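Local coordinates for protein Asp/Glu-specific dipeptidyl-peptidase (Flavobacterium psychrophilum, PDB 5JXF) that removes dipeptides from the N-terminus of oligopeptides as a serine peptidase of family S46, with strict specificity for an acidic residue at the P1 position, at residues Glu291-Val302 against Leu355-Gln365. Sequence-based numbering, arbitrary orientation.
Sequences EYLPSFAVAQIV and LKKSNAIGLKQ
Helices 295-302 and 360-365 run antiparallel, their axes inclined at 171° and 8.8 Å apart at closest approach, with the CA atoms of Ser295 and Ile361 5.4 Å apart. Val298 is a knob in the hole formed by Leu355, Ala360, Ile361 and Lys364: its CG1 lies 3.7 Å from Ile361 CG1, while CG2 rests against Lys364 CD. With Ile361 CG1 beside its own backbone N (chi1 -61°), Ile361 CD1 comes 3.8 Å from Ala299 CA. Val302 divides its methyls, CG2 meeting Leu355 CD1 and CG1 pressing on Lys356 CE at a tight 3.4 Å. Lys364 runs extended until a bend at chi4 (-64°) turns NZ onto two carbonyls leading into helix 295-325. NZ donates to Leu293 O (3.0 Å) in the carbonyl plane, on a lone pair, and to Glu291 O (3.1 Å) from above the plane. A methionine here would probably forfeit both bonds, leaving 291-294 less firmly tied to helix 360-375. Ser295 OG hydrogen-bonds Glu368 OE1. Glu291's side chain is about 8 Å from that of Arg680, which probably recognises the acidic P1 residue. A Schellman motif at Asn359, whose OD1 also caps Gly362 N, joins helices 328-357 and 360-375; helices 386-415 and 547-571 flank Pro294.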
ATOM      1  N   GLU A 291     -29.261  -5.278   2.002  1.00 57.16           N
ATOM      2  CA  GLU A 291     -28.738  -6.443   1.293  1.00 58.51           C
ATOM      3  C   GLU A 291     -29.640  -6.884   0.153  1.00 63.85           C
ATOM      4  O   GLU A 291     -29.243  -7.703  -0.680  1.00 64.45           O
ATOM      5  CB  GLU A 291     -28.538  -7.623   2.249  1.00 61.09           C
ATOM      6  CG  GLU A 291     -27.598  -7.369   3.430  1.00 64.61           C
ATOM      7  CD  GLU A 291     -26.194  -6.971   3.012  1.00 64.91           C
ATOM      8  OE1 GLU A 291     -25.779  -7.272   1.872  1.00 67.18           O
ATOM      9  OE2 GLU A 291     -25.509  -6.343   3.839  1.00 62.58           O
ATOM     10  N   TYR A 292     -30.854  -6.348   0.115  1.00 63.37           N
ATOM     11  CA  TYR A 292     -31.861  -6.896  -0.777  1.00 68.91           C
ATOM     12  C   TYR A 292     -32.312  -5.930  -1.868  1.00 71.58           C
ATOM     13  O   TYR A 292     -33.442  -6.006  -2.348  1.00 71.65           O
ATOM     14  CB  TYR A 292     -33.046  -7.354   0.057  1.00 64.18           C
ATOM     15  CG  TYR A 292     -32.603  -8.237   1.195  1.00 69.60           C
ATOM     16  CD1 TYR A 292     -32.172  -9.533   0.957  1.00 70.27           C
ATOM     17  CD2 TYR A 292     -32.581  -7.764   2.508  1.00 67.05           C
ATOM     18  CE1 TYR A 292     -31.756 -10.343   1.990  1.00 69.90           C
ATOM     19  CE2 TYR A 292     -32.159  -8.568   3.547  1.00 64.72           C
ATOM     20  CZ  TYR A 292     -31.746  -9.856   3.280  1.00 66.78           C
ATOM     21  OH  TYR A 292     -31.324 -10.669   4.302  1.00 60.01           O
ATOM     22  N   LEU A 293     -31.420  -5.029  -2.259  1.00 72.35           N
ATOM     23  CA  LEU A 293     -31.741  -4.033  -3.266  1.00 66.15           C
ATOM     24  C   LEU A 293     -31.837  -4.663  -4.648  1.00 71.68           C
ATOM     25  O   LEU A 293     -31.294  -5.736  -4.889  1.00 72.90           O
ATOM     26  CB  LEU A 293     -30.694  -2.919  -3.266  1.00 60.27           C
ATOM     27  CG  LEU A 293     -30.783  -1.922  -2.112  1.00 58.84           C
ATOM     28  CD1 LEU A 293     -29.673  -0.892  -2.201  1.00 60.71           C
ATOM     29  CD2 LEU A 293     -32.146  -1.256  -2.082  1.00 55.09           C
ATOM     30  N   PRO A 294     -32.564  -4.002  -5.554  1.00 74.86           N
ATOM     31  CA  PRO A 294     -32.593  -4.348  -6.975  1.00 75.52           C
ATOM     32  C   PRO A 294     -31.306  -3.923  -7.658  1.00 73.46           C
ATOM     33  O   PRO A 294     -30.574  -3.121  -7.084  1.00 74.09           O
ATOM     34  CB  PRO A 294     -33.753  -3.520  -7.494  1.00 75.82           C
ATOM     35  CG  PRO A 294     -33.662  -2.288  -6.637  1.00 75.46           C
ATOM     36  CD  PRO A 294     -33.427  -2.842  -5.275  1.00 71.13           C
ATOM     37  N   SER A 295     -31.061  -4.431  -8.864  1.00 75.00           N
ATOM     38  CA  SER A 295     -29.905  -4.048  -9.668  1.00 77.31           C
ATOM     39  C   SER A 295     -29.789  -2.543  -9.810  1.00 77.43           C
ATOM     40  O   SER A 295     -28.698  -1.972  -9.749  1.00 72.86           O
ATOM     41  CB  SER A 295     -29.992  -4.670 -11.068  1.00 85.91           C
ATOM     42  OG  SER A 295     -29.823  -6.075 -11.036  1.00 91.66           O
ATOM     43  N   PHE A 296     -30.936  -1.907 -10.007  1.00 80.46           N
ATOM     44  CA  PHE A 296     -30.982  -0.510 -10.400  1.00 78.98           C
ATOM     45  C   PHE A 296     -30.601   0.411  -9.249  1.00 76.24           C
ATOM     46  O   PHE A 296     -30.160   1.544  -9.465  1.00 69.20           O
ATOM     47  CB  PHE A 296     -32.372  -0.185 -10.938  1.00 84.28           C
ATOM     48  CG  PHE A 296     -32.924  -1.254 -11.842  1.00 87.94           C
ATOM     49  CD1 PHE A 296     -32.462  -1.384 -13.148  1.00 89.62           C
ATOM     50  CD2 PHE A 296     -33.894  -2.138 -11.386  1.00 85.11           C
ATOM     51  CE1 PHE A 296     -32.961  -2.369 -13.984  1.00 88.39           C
ATOM     52  CE2 PHE A 296     -34.394  -3.126 -12.214  1.00 83.65           C
ATOM     53  CZ  PHE A 296     -33.926  -3.241 -13.519  1.00 87.11           C
ATOM     54  N   ALA A 297     -30.743  -0.097  -8.028  1.00 77.64           N
ATOM     55  CA  ALA A 297     -30.373   0.658  -6.839  1.00 74.87           C
ATOM     56  C   ALA A 297     -28.864   0.708  -6.717  1.00 71.02           C
ATOM     57  O   ALA A 297     -28.283   1.758  -6.441  1.00 74.87           O
ATOM     58  CB  ALA A 297     -30.992   0.037  -5.590  1.00 73.55           C
ATOM     59  N   VAL A 298     -28.234  -0.442  -6.917  1.00 70.79           N
ATOM     60  CA  VAL A 298     -26.787  -0.546  -6.878  1.00 71.06           C
ATOM     61  C   VAL A 298     -26.164   0.355  -7.953  1.00 64.17           C
ATOM     62  O   VAL A 298     -25.193   1.068  -7.684  1.00 60.40           O
ATOM     63  CB  VAL A 298     -26.335  -2.015  -7.069  1.00 74.53           C
ATOM     64  CG1 VAL A 298     -24.842  -2.167  -6.826  1.00 68.87           C
ATOM     65  CG2 VAL A 298     -27.115  -2.927  -6.130  1.00 69.81           C
ATOM     66  N   ALA A 299     -26.740   0.349  -9.154  1.00 68.14           N
ATOM     67  CA  ALA A 299     -26.205   1.150 -10.253  1.00 72.13           C
ATOM     68  C   ALA A 299     -26.273   2.638  -9.935  1.00 74.88           C
ATOM     69  O   ALA A 299     -25.357   3.383 -10.263  1.00 81.35           O
ATOM     70  CB  ALA A 299     -26.940   0.846 -11.560  1.00 66.75           C
ATOM     71  N   GLN A 300     -27.344   3.069  -9.277  1.00 72.20           N
ATOM     72  CA  GLN A 300     -27.481   4.474  -8.909  1.00 71.87           C
ATOM     73  C   GLN A 300     -26.435   4.871  -7.869  1.00 75.30           C
ATOM     74  O   GLN A 300     -25.905   5.986  -7.885  1.00 78.35           O
ATOM     75  CB  GLN A 300     -28.886   4.759  -8.374  1.00 72.84           C
ATOM     76  CG  GLN A 300     -29.128   6.229  -8.059  1.00 80.54           C
ATOM     77  CD  GLN A 300     -30.426   6.467  -7.305  1.00 87.84           C
ATOM     78  OE1 GLN A 300     -30.927   5.585  -6.616  1.00 88.32           O
ATOM     79  NE2 GLN A 300     -30.988   7.661  -7.459  1.00 91.53           N
ATOM     80  N   ILE A 301     -26.154   3.956  -6.952  1.00 72.99           N
ATOM     81  CA  ILE A 301     -25.160   4.204  -5.927  1.00 71.65           C
ATOM     82  C   ILE A 301     -23.813   4.386  -6.595  1.00 68.44           C
ATOM     83  O   ILE A 301     -23.134   5.403  -6.438  1.00 65.33           O
ATOM     84  CB  ILE A 301     -25.077   3.043  -4.908  1.00 70.11           C
ATOM     85  CG1 ILE A 301     -26.387   2.904  -4.133  1.00 65.79           C
ATOM     86  CG2 ILE A 301     -23.887   3.238  -3.979  1.00 66.81           C
ATOM     87  CD1 ILE A 301     -26.513   1.588  -3.374  1.00 61.65           C
ATOM     88  N   VAL A 302     -23.439   3.373  -7.353  1.00 66.17           N
ATOM     89  CA  VAL A 302     -22.127   3.328  -7.961  1.00 72.69           C
ATOM     90  C   VAL A 302     -21.943   4.437  -9.002  1.00 82.55           C
ATOM     91  O   VAL A 302     -20.933   5.146  -8.992  1.00 88.90           O
ATOM     92  CB  VAL A 302     -21.897   1.958  -8.605  1.00 71.10           C
ATOM     93  CG1 VAL A 302     -20.713   1.999  -9.532  1.00 77.38           C
ATOM     94  CG2 VAL A 302     -21.707   0.907  -7.528  1.00 62.35           C
ATOM     95  N   LEU A 355     -17.993  -2.751  -5.071  1.00 67.57           N
ATOM     96  CA  LEU A 355     -19.190  -3.097  -5.839  1.00 66.05           C
ATOM     97  C   LEU A 355     -18.867  -3.287  -7.324  1.00 69.59           C
ATOM     98  O   LEU A 355     -19.404  -4.181  -7.980  1.00 74.31           O
ATOM     99  CB  LEU A 355     -20.272  -2.019  -5.677  1.00 64.66           C
ATOM    100  CG  LEU A 355     -20.906  -1.909  -4.285  1.00 60.19           C
ATOM    101  CD1 LEU A 355     -21.762  -0.665  -4.172  1.00 60.13           C
ATOM    102  CD2 LEU A 355     -21.704  -3.150  -3.987  1.00 56.24           C
ATOM    103  N   LYS A 356     -18.003  -2.431  -7.852  1.00 63.79           N
ATOM    104  CA  LYS A 356     -17.571  -2.567  -9.234  1.00 74.32           C
ATOM    105  C   LYS A 356     -16.730  -3.823  -9.380  1.00 77.22           C
ATOM    106  O   LYS A 356     -17.066  -4.716 -10.149  1.00 78.87           O
ATOM    107  CB  LYS A 356     -16.776  -1.343  -9.674  1.00 77.63           C
ATOM    108  CG  LYS A 356     -17.603  -0.085  -9.871  1.00 77.63           C
ATOM    109  CD  LYS A 356     -16.684   1.115  -9.833  1.00 82.88           C
ATOM    110  CE  LYS A 356     -17.397   2.399 -10.182  1.00 89.40           C
ATOM    111  NZ  LYS A 356     -16.439   3.540 -10.254  1.00 97.22           N
ATOM    112  N   LYS A 357     -15.652  -3.885  -8.604  1.00 79.08           N
ATOM    113  CA  LYS A 357     -14.690  -4.987  -8.650  1.00 81.85           C
ATOM    114  C   LYS A 357     -15.351  -6.361  -8.568  1.00 80.17           C
ATOM    115  O   LYS A 357     -14.921  -7.303  -9.235  1.00 85.89           O
ATOM    116  CB  LYS A 357     -13.667  -4.832  -7.516  1.00 76.75           C
ATOM    117  CG  LYS A 357     -12.652  -5.953  -7.433  1.00 80.69           C
ATOM    118  CD  LYS A 357     -11.555  -5.652  -6.421  1.00 83.07           C
ATOM    119  CE  LYS A 357     -10.414  -6.657  -6.539  1.00 88.65           C
ATOM    120  NZ  LYS A 357     -10.907  -8.063  -6.479  1.00 94.65           N
ATOM    121  N   SER A 358     -16.409  -6.465  -7.766  1.00 67.31           N
ATOM    122  CA  SER A 358     -17.084  -7.741  -7.536  1.00 72.60           C
ATOM    123  C   SER A 358     -18.258  -7.923  -8.484  1.00 79.74           C
ATOM    124  O   SER A 358     -18.900  -8.978  -8.489  1.00 85.06           O
ATOM    125  CB  SER A 358     -17.572  -7.838  -6.087  1.00 72.25           C
ATOM    126  OG  SER A 358     -18.478  -6.789  -5.793  1.00 70.58           O
ATOM    127  N   ASN A 359     -18.520  -6.884  -9.277  1.00 75.81           N
ATOM    128  CA  ASN A 359     -19.661  -6.813 -10.193  1.00 80.28           C
ATOM    129  C   ASN A 359     -20.970  -7.150  -9.473  1.00 82.46           C
ATOM    130  O   ASN A 359     -21.676  -8.093  -9.828  1.00 89.76           O
ATOM    131  CB  ASN A 359     -19.435  -7.735 -11.403  1.00 83.48           C
ATOM    132  CG  ASN A 359     -20.630  -7.780 -12.343  1.00 93.03           C
ATOM    133  OD1 ASN A 359     -21.306  -6.769 -12.553  1.00 96.71           O
ATOM    134  ND2 ASN A 359     -20.893  -8.953 -12.914  1.00 92.00           N
ATOM    135  N   ALA A 360     -21.284  -6.382  -8.436  1.00 80.54           N
ATOM    136  CA  ALA A 360     -22.494  -6.636  -7.671  1.00 75.16           C
ATOM    137  C   ALA A 360     -23.703  -6.463  -8.574  1.00 71.11           C
ATOM    138  O   ALA A 360     -24.676  -7.210  -8.477  1.00 64.43           O
ATOM    139  CB  ALA A 360     -22.577  -5.715  -6.469  1.00 75.42           C
ATOM    140  N   ILE A 361     -23.606  -5.498  -9.486  1.00 68.32           N
ATOM    141  CA  ILE A 361     -24.705  -5.174 -10.382  1.00 72.61           C
ATOM    142  C   ILE A 361     -25.088  -6.368 -11.253  1.00 77.85           C
ATOM    143  O   ILE A 361     -26.268  -6.661 -11.444  1.00 84.71           O
ATOM    144  CB  ILE A 361     -24.352  -3.974 -11.274  1.00 77.62           C
ATOM    145  CG1 ILE A 361     -24.066  -2.738 -10.420  1.00 75.91           C
ATOM    146  CG2 ILE A 361     -25.474  -3.677 -12.266  1.00 71.95           C
ATOM    147  CD1 ILE A 361     -23.711  -1.505 -11.263  1.00 80.69           C
ATOM    148  N   GLY A 362     -24.088  -7.069 -11.769  1.00 79.40           N
ATOM    149  CA  GLY A 362     -24.337  -8.250 -12.572  1.00 80.16           C
ATOM    150  C   GLY A 362     -24.826  -9.389 -11.703  1.00 83.90           C
ATOM    151  O   GLY A 362     -25.722 -10.139 -12.085  1.00 90.87           O
ATOM    152  N   LEU A 363     -24.227  -9.504 -10.523  1.00 84.81           N
ATOM    153  CA  LEU A 363     -24.584 -10.539  -9.566  1.00 83.46           C
ATOM    154  C   LEU A 363     -26.056 -10.494  -9.220  1.00 84.56           C
ATOM    155  O   LEU A 363     -26.703 -11.534  -9.089  1.00 86.67           O
ATOM    156  CB  LEU A 363     -23.751 -10.397  -8.298  1.00 77.03           C
ATOM    157  CG  LEU A 363     -22.674 -11.461  -8.151  1.00 79.87           C
ATOM    158  CD1 LEU A 363     -21.859 -11.544  -9.426  1.00 79.37           C
ATOM    159  CD2 LEU A 363     -21.786 -11.141  -6.969  1.00 83.55           C
ATOM    160  N   LYS A 364     -26.583  -9.284  -9.070  1.00 82.76           N
ATOM    161  CA  LYS A 364     -27.993  -9.121  -8.740  1.00 76.71           C
ATOM    162  C   LYS A 364     -28.862  -9.321  -9.974  1.00 79.85           C
ATOM    163  O   LYS A 364     -29.940  -9.913  -9.880  1.00 82.11           O
ATOM    164  CB  LYS A 364     -28.252  -7.751  -8.109  1.00 73.99           C
ATOM    165  CG  LYS A 364     -28.076  -7.754  -6.598  1.00 71.21           C
ATOM    166  CD  LYS A 364     -28.452  -6.439  -5.950  1.00 69.65           C
ATOM    167  CE  LYS A 364     -28.270  -6.517  -4.426  1.00 66.62           C
ATOM    168  NZ  LYS A 364     -29.179  -7.502  -3.775  1.00 57.73           N
ATOM    169  N   GLN A 365     -28.388  -8.837 -11.125  1.00 79.93           N
ATOM    170  CA  GLN A 365     -29.076  -9.070 -12.397  1.00 80.52           C
ATOM    171  C   GLN A 365     -29.307 -10.559 -12.599  1.00 83.99           C
ATOM    172  O   GLN A 365     -30.393 -10.981 -12.982  1.00 89.44           O
ATOM    173  CB  GLN A 365     -28.280  -8.501 -13.576  1.00 79.52           C
ATOM    174  CG  GLN A 365     -28.576  -7.045 -13.901  1.00 76.66           C
ATOM    175  CD  GLN A 365     -27.439  -6.400 -14.664  1.00 81.88           C
ATOM    176  OE1 GLN A 365     -26.457  -7.061 -14.992  1.00 86.24           O
ATOM    177  NE2 GLN A 365     -27.556  -5.108 -14.939  1.00 81.02           N
TER